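Local coordinates for beta-galactosidase/beta-glucuronidase (Faecalibacterium prausnitzii L2-6, PDB 6MVF), which binds flavin mononucleotide and probably acts as a family 2 glycoside hydrolase, a beta-glucuronidase of the human gut microbiome, at residues A[244-258]-A[267-279]. Sequence-based numbering, arbitrary orientation.
Sequences ELWSMDEPNLYTVVA and FDEIYANVGVRSY
With CG anti to its carbonyl carbon (chi1 -66°), Y254 lays its ring beside V276, whose CG2, likewise anti to the carbonyl carbon, comes within 4.2 Å of Y254 CE1. Both belong to the antiparallel beta hairpin 254-262/265-274 and its continuation, in the immunoglobulin-like beta-sandwich domain of family 2 glycoside hydrolases. Reciprocal backbone bonds join Y254 with V274, V256 with A272 and A258 with I270; between them, T255 faces N273 and V257 faces Y271 as non-hydrogen-bonded pairs. On the Y254 face, V274 CG2 meets V256 CG2 at 4.1 Å, and A258 CB packs against I270 CG1. Strands 183-189 and 195-204 of the other sheet cover this apolar layer; the I270 side chain lies about 8 Å from the bound FMN. On the other face, T255 and N273 run alongside each other, T255 OG1 3.2 Å from N273 OD1, and Y271 CB rests on V257 CG2. Beyond the strands, W246 N donates to V276 O (2.7 Å), reaching it 31° off the carbonyl plane. L245 CD2 approaches V276 CG1 at 3.8 Å, while W246 and R277 lie side by side, R277 CD against W246 CE3, the ring and guanidinium planes 68° apart. Their polar ends turn to other partners, W246 NE1 to D348 O and R277 NE to P389 O. N252 ND2 donates to L245 O, which lies in the plane of the N252 amide, and Y254 OH accepts a nearly straight bond from E244 N (2.7 Å). Replacing Y254 with an alanine would probably leave E244 N without this acceptor and open a gap beside V276 CG2. At the edge of the Y254 ring, one water donates to E244 O and N252 O and accepts from V276 N at 2.9 Å.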
# COMPACT_ATOMS: atom_id res chain seq x y z
N GLU A 244 28.06 -12.48 3.46
CA GLU A 244 28.02 -11.18 2.82
C GLU A 244 28.35 -10.12 3.87
O GLU A 244 27.58 -9.91 4.81
CB GLU A 244 26.66 -10.94 2.18
CG GLU A 244 26.54 -11.59 0.82
CD GLU A 244 25.17 -11.38 0.20
OE1 GLU A 244 24.93 -10.31 -0.41
OE2 GLU A 244 24.33 -12.30 0.33
N LEU A 245 29.51 -9.48 3.73
CA LEU A 245 29.94 -8.54 4.75
C LEU A 245 29.12 -7.25 4.68
O LEU A 245 28.55 -6.89 3.64
CB LEU A 245 31.42 -8.22 4.60
CG LEU A 245 32.32 -9.45 4.59
CD1 LEU A 245 33.77 -9.04 4.52
CD2 LEU A 245 32.06 -10.30 5.81
N TRP A 246 29.07 -6.55 5.83
CA TRP A 246 28.47 -5.23 5.97
C TRP A 246 29.52 -4.13 5.77
O TRP A 246 30.60 -4.18 6.36
CB TRP A 246 27.82 -5.11 7.36
CG TRP A 246 27.06 -3.83 7.56
CD1 TRP A 246 25.72 -3.64 7.39
CD2 TRP A 246 27.59 -2.55 7.95
NE1 TRP A 246 25.38 -2.34 7.65
CE2 TRP A 246 26.51 -1.64 7.99
CE3 TRP A 246 28.87 -2.08 8.26
CZ2 TRP A 246 26.67 -0.30 8.34
CZ3 TRP A 246 29.03 -0.76 8.61
CH2 TRP A 246 27.94 0.12 8.64
N SER A 247 29.19 -3.13 4.94
CA SER A 247 29.98 -1.90 4.87
C SER A 247 29.05 -0.75 4.55
O SER A 247 27.88 -0.95 4.25
CB SER A 247 31.12 -2.00 3.84
OG SER A 247 30.62 -1.87 2.52
N MET A 248 29.57 0.48 4.63
CA MET A 248 28.76 1.66 4.31
C MET A 248 28.28 1.65 2.86
O MET A 248 27.16 2.07 2.57
CB MET A 248 29.52 2.97 4.59
CG MET A 248 29.83 3.18 6.07
SD MET A 248 31.28 2.25 6.65
CE MET A 248 32.57 3.18 5.80
N ASP A 249 29.11 1.13 1.94
CA ASP A 249 28.70 1.03 0.55
C ASP A 249 27.75 -0.15 0.28
O ASP A 249 26.87 -0.03 -0.58
CB ASP A 249 29.95 0.94 -0.33
CG ASP A 249 30.55 2.31 -0.60
OD1 ASP A 249 29.82 3.33 -0.46
OD2 ASP A 249 31.75 2.36 -0.94
N GLU A 250 27.92 -1.28 0.98
CA GLU A 250 27.07 -2.47 0.86
C GLU A 250 26.62 -2.92 2.24
O GLU A 250 27.22 -3.82 2.84
CB GLU A 250 27.81 -3.62 0.18
CG GLU A 250 28.05 -3.47 -1.32
CD GLU A 250 28.53 -4.79 -1.95
OE1 GLU A 250 27.70 -5.73 -2.13
OE2 GLU A 250 29.75 -4.90 -2.24
N PRO A 251 25.59 -2.30 2.79
CA PRO A 251 25.19 -2.65 4.17
C PRO A 251 24.37 -3.94 4.26
O PRO A 251 23.19 -3.93 4.64
CB PRO A 251 24.38 -1.42 4.59
CG PRO A 251 23.75 -0.98 3.29
CD PRO A 251 24.85 -1.13 2.29
N ASN A 252 25.00 -5.07 3.93
CA ASN A 252 24.31 -6.36 3.95
C ASN A 252 23.94 -6.76 5.38
O ASN A 252 24.77 -6.70 6.29
CB ASN A 252 25.18 -7.45 3.32
CG ASN A 252 25.44 -7.20 1.84
OD1 ASN A 252 24.52 -7.17 1.03
ND2 ASN A 252 26.71 -7.05 1.49
N LEU A 253 22.70 -7.18 5.57
CA LEU A 253 22.21 -7.50 6.91
C LEU A 253 21.74 -8.95 6.98
O LEU A 253 21.11 -9.46 6.04
CB LEU A 253 21.07 -6.56 7.32
CG LEU A 253 21.49 -5.12 7.50
CD1 LEU A 253 20.30 -4.20 7.68
CD2 LEU A 253 22.41 -5.02 8.69
N TYR A 254 22.08 -9.61 8.08
CA TYR A 254 21.46 -10.87 8.47
C TYR A 254 20.46 -10.61 9.60
O TYR A 254 20.48 -9.58 10.27
CB TYR A 254 22.52 -11.88 8.92
CG TYR A 254 23.43 -12.30 7.78
CD1 TYR A 254 24.47 -11.49 7.34
CD2 TYR A 254 23.23 -13.51 7.13
CE1 TYR A 254 25.28 -11.88 6.29
CE2 TYR A 254 24.03 -13.91 6.11
CZ TYR A 254 25.05 -13.10 5.68
OH TYR A 254 25.83 -13.53 4.64
N THR A 255 19.56 -11.57 9.79
CA THR A 255 18.56 -11.51 10.85
C THR A 255 18.75 -12.72 11.75
O THR A 255 18.60 -13.86 11.31
CB THR A 255 17.14 -11.48 10.27
OG1 THR A 255 16.99 -10.33 9.43
CG2 THR A 255 16.12 -11.41 11.39
N VAL A 256 19.06 -12.47 13.01
CA VAL A 256 19.10 -13.53 14.01
C VAL A 256 17.75 -13.57 14.70
O VAL A 256 17.27 -12.56 15.22
CB VAL A 256 20.24 -13.31 15.02
CG1 VAL A 256 20.29 -14.44 16.03
CG2 VAL A 256 21.58 -13.19 14.28
N VAL A 257 17.10 -14.73 14.66
CA VAL A 257 15.80 -14.95 15.28
C VAL A 257 16.00 -15.92 16.44
O VAL A 257 16.75 -16.89 16.31
CB VAL A 257 14.80 -15.51 14.25
CG1 VAL A 257 13.46 -15.82 14.91
CG2 VAL A 257 14.65 -14.53 13.07
N ALA A 258 15.36 -15.64 17.57
CA ALA A 258 15.47 -16.52 18.73
C ALA A 258 14.07 -16.85 19.23
O ALA A 258 13.28 -15.94 19.47
CB ALA A 258 16.30 -15.90 19.87
N PHE A 267 6.71 -20.00 22.75
CA PHE A 267 6.18 -19.08 23.75
C PHE A 267 6.63 -17.65 23.48
O PHE A 267 5.83 -16.72 23.59
CB PHE A 267 6.61 -19.51 25.16
CG PHE A 267 5.74 -20.58 25.77
CD1 PHE A 267 5.52 -21.79 25.11
CD2 PHE A 267 5.17 -20.38 27.02
CE1 PHE A 267 4.72 -22.77 25.67
CE2 PHE A 267 4.36 -21.37 27.59
CZ PHE A 267 4.14 -22.56 26.92
N ASP A 268 7.90 -17.46 23.12
CA ASP A 268 8.42 -16.12 22.89
C ASP A 268 9.32 -16.11 21.66
O ASP A 268 9.87 -17.15 21.25
CB ASP A 268 9.16 -15.60 24.13
CG ASP A 268 9.14 -14.09 24.22
OD1 ASP A 268 8.56 -13.45 23.30
OD2 ASP A 268 9.69 -13.54 25.19
N GLU A 269 9.47 -14.93 21.06
CA GLU A 269 10.26 -14.76 19.84
C GLU A 269 10.79 -13.34 19.78
O GLU A 269 10.01 -12.38 19.83
CB GLU A 269 9.42 -15.08 18.61
CG GLU A 269 10.08 -14.82 17.25
CD GLU A 269 9.10 -15.11 16.08
OE1 GLU A 269 9.11 -16.25 15.55
OE2 GLU A 269 8.31 -14.18 15.73
N ILE A 270 12.12 -13.20 19.67
CA ILE A 270 12.77 -11.91 19.47
C ILE A 270 13.76 -12.05 18.32
O ILE A 270 14.16 -13.15 17.93
CB ILE A 270 13.48 -11.40 20.73
CG1 ILE A 270 14.58 -12.38 21.15
CG2 ILE A 270 12.48 -11.17 21.85
CD1 ILE A 270 15.33 -11.95 22.38
N TYR A 271 14.17 -10.90 17.78
CA TYR A 271 15.04 -10.94 16.62
C TYR A 271 15.89 -9.67 16.56
O TYR A 271 15.67 -8.70 17.29
CB TYR A 271 14.24 -11.14 15.33
CG TYR A 271 13.24 -10.06 15.02
CD1 TYR A 271 11.89 -10.23 15.33
CD2 TYR A 271 13.64 -8.87 14.41
CE1 TYR A 271 10.96 -9.24 15.04
CE2 TYR A 271 12.72 -7.86 14.12
CZ TYR A 271 11.38 -8.06 14.43
OH TYR A 271 10.47 -7.06 14.14
N ALA A 272 16.89 -9.71 15.68
CA ALA A 272 17.89 -8.66 15.61
C ALA A 272 18.51 -8.65 14.22
O ALA A 272 18.91 -9.70 13.70
CB ALA A 272 18.97 -8.88 16.68
N ASN A 273 18.60 -7.47 13.63
CA ASN A 273 19.34 -7.26 12.40
C ASN A 273 20.79 -6.95 12.74
O ASN A 273 21.07 -6.12 13.62
CB ASN A 273 18.71 -6.14 11.57
CG ASN A 273 17.29 -6.47 11.16
OD1 ASN A 273 16.86 -7.63 11.20
ND2 ASN A 273 16.55 -5.46 10.73
N VAL A 274 21.72 -7.66 12.10
CA VAL A 274 23.13 -7.54 12.42
C VAL A 274 23.93 -7.57 11.12
O VAL A 274 23.45 -8.03 10.08
CB VAL A 274 23.62 -8.65 13.38
CG1 VAL A 274 22.81 -8.64 14.69
CG2 VAL A 274 23.56 -10.01 12.70
N GLY A 275 25.15 -7.06 11.20
CA GLY A 275 26.04 -7.05 10.07
C GLY A 275 27.40 -7.60 10.45
O GLY A 275 27.81 -7.54 11.61
N VAL A 276 28.10 -8.13 9.45
CA VAL A 276 29.42 -8.72 9.61
C VAL A 276 30.45 -7.71 9.10
O VAL A 276 30.52 -7.44 7.89
CB VAL A 276 29.53 -10.06 8.87
CG1 VAL A 276 30.76 -10.82 9.32
CG2 VAL A 276 28.26 -10.88 9.06
N ARG A 277 31.27 -7.16 9.99
CA ARG A 277 32.37 -6.31 9.57
C ARG A 277 33.44 -6.33 10.64
O ARG A 277 33.15 -6.51 11.82
CB ARG A 277 31.94 -4.86 9.30
CG ARG A 277 31.71 -4.01 10.53
CD ARG A 277 30.35 -4.26 11.09
NE ARG A 277 30.09 -3.52 12.32
CZ ARG A 277 30.53 -3.91 13.51
NH1 ARG A 277 31.29 -5.00 13.60
NH2 ARG A 277 30.24 -3.19 14.60
N SER A 278 34.68 -6.14 10.20
CA SER A 278 35.78 -5.80 11.07
C SER A 278 36.35 -4.47 10.61
O SER A 278 36.10 -4.03 9.48
CB SER A 278 36.87 -6.89 11.06
OG SER A 278 37.29 -7.18 9.74
N TYR A 279 37.11 -3.82 11.49
CA TYR A 279 37.58 -2.48 11.19
C TYR A 279 38.73 -2.12 12.12
O TYR A 279 38.84 -2.64 13.23
CB TYR A 279 36.44 -1.43 11.30
CG TYR A 279 35.78 -1.32 12.66
CD1 TYR A 279 34.73 -2.17 13.02
CD2 TYR A 279 36.18 -0.36 13.58
CE1 TYR A 279 34.11 -2.07 14.26
CE2 TYR A 279 35.56 -0.26 14.83
CZ TYR A 279 34.52 -1.12 15.16
OH TYR A 279 33.89 -1.03 16.38
O HOH W 1 26.59 -8.51 6.95